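Local coordinates for protein type 3 secretion system regulator YopR (Yersinia pestis, PDB 1Z21) that may help regulate assembly of the type III secretion injectisome, perhaps by controlling secretion or polymerisation of the needle subunit YscF, and takes part in pathogenesis, at residues V12-Y17 and Q65-G70. Sequence-based numbering, arbitrary orientation.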
# COMPACT_ATOMS: atom_id res chain seq x y z
N VAL A 12 -6.51 4.47 14.99
CA VAL A 12 -7.68 3.69 15.45
C VAL A 12 -7.95 2.52 14.49
O VAL A 12 -8.28 1.41 14.93
CB VAL A 12 -8.95 4.55 15.61
CG1 VAL A 12 -10.15 3.67 16.02
CG2 VAL A 12 -8.72 5.66 16.63
N LEU A 13 -7.80 2.75 13.20
CA LEU A 13 -7.97 1.71 12.20
C LEU A 13 -6.97 0.58 12.42
O LEU A 13 -7.32 -0.59 12.40
CB LEU A 13 -7.83 2.27 10.78
CG LEU A 13 -9.05 2.97 10.20
CD1 LEU A 13 -8.70 3.88 9.04
CD2 LEU A 13 -10.09 1.95 9.78
N TRP A 14 -5.70 0.94 12.62
CA TRP A 14 -4.67 -0.07 12.80
C TRP A 14 -4.92 -0.85 14.09
O TRP A 14 -4.70 -2.06 14.13
CB TRP A 14 -3.27 0.53 12.78
CG TRP A 14 -2.73 0.78 11.39
CD1 TRP A 14 -2.42 2.00 10.83
CD2 TRP A 14 -2.44 -0.20 10.39
NE1 TRP A 14 -1.95 1.82 9.55
CE2 TRP A 14 -1.96 0.49 9.25
CE3 TRP A 14 -2.54 -1.60 10.33
CZ2 TRP A 14 -1.57 -0.17 8.08
CZ3 TRP A 14 -2.15 -2.26 9.15
CH2 TRP A 14 -1.68 -1.54 8.05
N GLN A 15 -5.40 -0.16 15.12
CA GLN A 15 -5.74 -0.79 16.40
C GLN A 15 -6.76 -1.89 16.18
O GLN A 15 -6.58 -3.01 16.67
CB GLN A 15 -6.31 0.22 17.40
CG GLN A 15 -5.26 1.11 18.06
CD GLN A 15 -5.88 2.32 18.75
OE1 GLN A 15 -7.07 2.30 19.11
NE2 GLN A 15 -5.10 3.38 18.93
N GLN A 16 -7.82 -1.57 15.44
CA GLN A 16 -8.88 -2.53 15.18
C GLN A 16 -8.41 -3.64 14.26
O GLN A 16 -8.81 -4.80 14.42
CB GLN A 16 -10.14 -1.87 14.61
CG GLN A 16 -10.97 -1.10 15.62
CD GLN A 16 -11.41 -1.94 16.81
OE1 GLN A 16 -12.11 -2.94 16.65
NE2 GLN A 16 -10.98 -1.53 18.01
N TYR A 17 -7.56 -3.31 13.29
CA TYR A 17 -7.06 -4.34 12.39
C TYR A 17 -6.25 -5.39 13.15
O TYR A 17 -6.52 -6.58 13.03
CB TYR A 17 -6.20 -3.75 11.27
CG TYR A 17 -5.56 -4.81 10.43
CD1 TYR A 17 -6.31 -5.57 9.54
CD2 TYR A 17 -4.20 -5.10 10.54
CE1 TYR A 17 -5.73 -6.58 8.79
CE2 TYR A 17 -3.61 -6.10 9.80
CZ TYR A 17 -4.38 -6.83 8.93
OH TYR A 17 -3.80 -7.82 8.18
N GLN A 65 3.91 8.40 3.26
CA GLN A 65 2.93 9.46 3.51
C GLN A 65 1.88 9.03 4.52
O GLN A 65 1.29 9.87 5.22
CB GLN A 65 2.21 9.88 2.22
CG GLN A 65 3.02 10.75 1.23
CD GLN A 65 2.34 10.88 -0.14
OE1 GLN A 65 1.11 10.79 -0.24
NE2 GLN A 65 3.13 11.09 -1.18
N PHE A 66 1.63 7.73 4.59
CA PHE A 66 0.53 7.16 5.38
C PHE A 66 0.99 6.37 6.60
O PHE A 66 0.38 6.47 7.66
CB PHE A 66 -0.32 6.26 4.48
CG PHE A 66 -1.04 7.02 3.41
CD1 PHE A 66 -2.22 7.69 3.70
CD2 PHE A 66 -0.51 7.09 2.13
CE1 PHE A 66 -2.87 8.41 2.73
CE2 PHE A 66 -1.18 7.82 1.14
CZ PHE A 66 -2.36 8.48 1.45
N ASP A 67 2.04 5.57 6.44
CA ASP A 67 2.46 4.64 7.48
C ASP A 67 3.97 4.57 7.56
O ASP A 67 4.65 4.61 6.54
CB ASP A 67 1.96 3.22 7.17
CG ASP A 67 0.47 3.15 7.02
OD1 ASP A 67 -0.22 3.53 7.99
OD2 ASP A 67 -0.10 2.72 5.99
N SER A 68 4.48 4.41 8.77
CA SER A 68 5.90 4.20 9.01
C SER A 68 6.35 2.85 8.47
O SER A 68 5.57 1.90 8.39
CB SER A 68 6.16 4.24 10.51
OG SER A 68 5.82 5.52 11.00
N PHE A 69 7.63 2.78 8.11
CA PHE A 69 8.19 1.57 7.54
C PHE A 69 8.00 0.40 8.49
O PHE A 69 8.14 0.55 9.71
CB PHE A 69 9.67 1.76 7.25
CG PHE A 69 10.36 0.52 6.79
CD1 PHE A 69 10.47 0.24 5.45
CD2 PHE A 69 10.90 -0.37 7.71
CE1 PHE A 69 11.11 -0.91 5.01
CE2 PHE A 69 11.54 -1.53 7.27
CZ PHE A 69 11.63 -1.80 5.93
N GLY A 70 7.67 -0.75 7.92
CA GLY A 70 7.50 -1.98 8.66
C GLY A 70 6.44 -2.90 8.07
O GLY A 70 6.09 -2.81 6.89
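Trp-14 of helix 6-19 and Asp-67, in the short link between helices 52-66 and 71-82, meet through a single side-chain hydrogen bond between two buried residues. From CB, which points toward the 65-70 segment, the tryptophan side chain reaches out with CG anti to its own carbonyl carbon (chi1 -82°), carrying the pyrrole edge of the indole to the carboxylate. CD1 passes 3.9 Å from Asp-67 OD1. Next along the edge, NE1 donates to Asp-67 OD1 at 2.9 Å with an N-H...O angle of 151°, a moderately bent bond. Farther round, CE2 lies 3.7 Å from Asp-67 OD1, and CZ2 approaches Asp-67 OD2 at 3.9 Å, where that oxygen sits in the ring plane at the indole edge. The ring and carboxylate planes stand 78° apart, and the N-H comes to OD1 from above the carboxylate plane. In the five-helix core domain of YopR, which resembles one domain of YopN, this bond ties the first helix to that interhelical link. Asp-67 OD2 forms a salt bridge with Arg-10, one turn before Trp-14, so helix 6-19 grips both carboxylate oxygens and probably favours the charged form of the acid. The indole also makes a cation-pi contact with Arg-72, while Leu-31 and Ile-76 pack against it from helices 25-43 and 71-82.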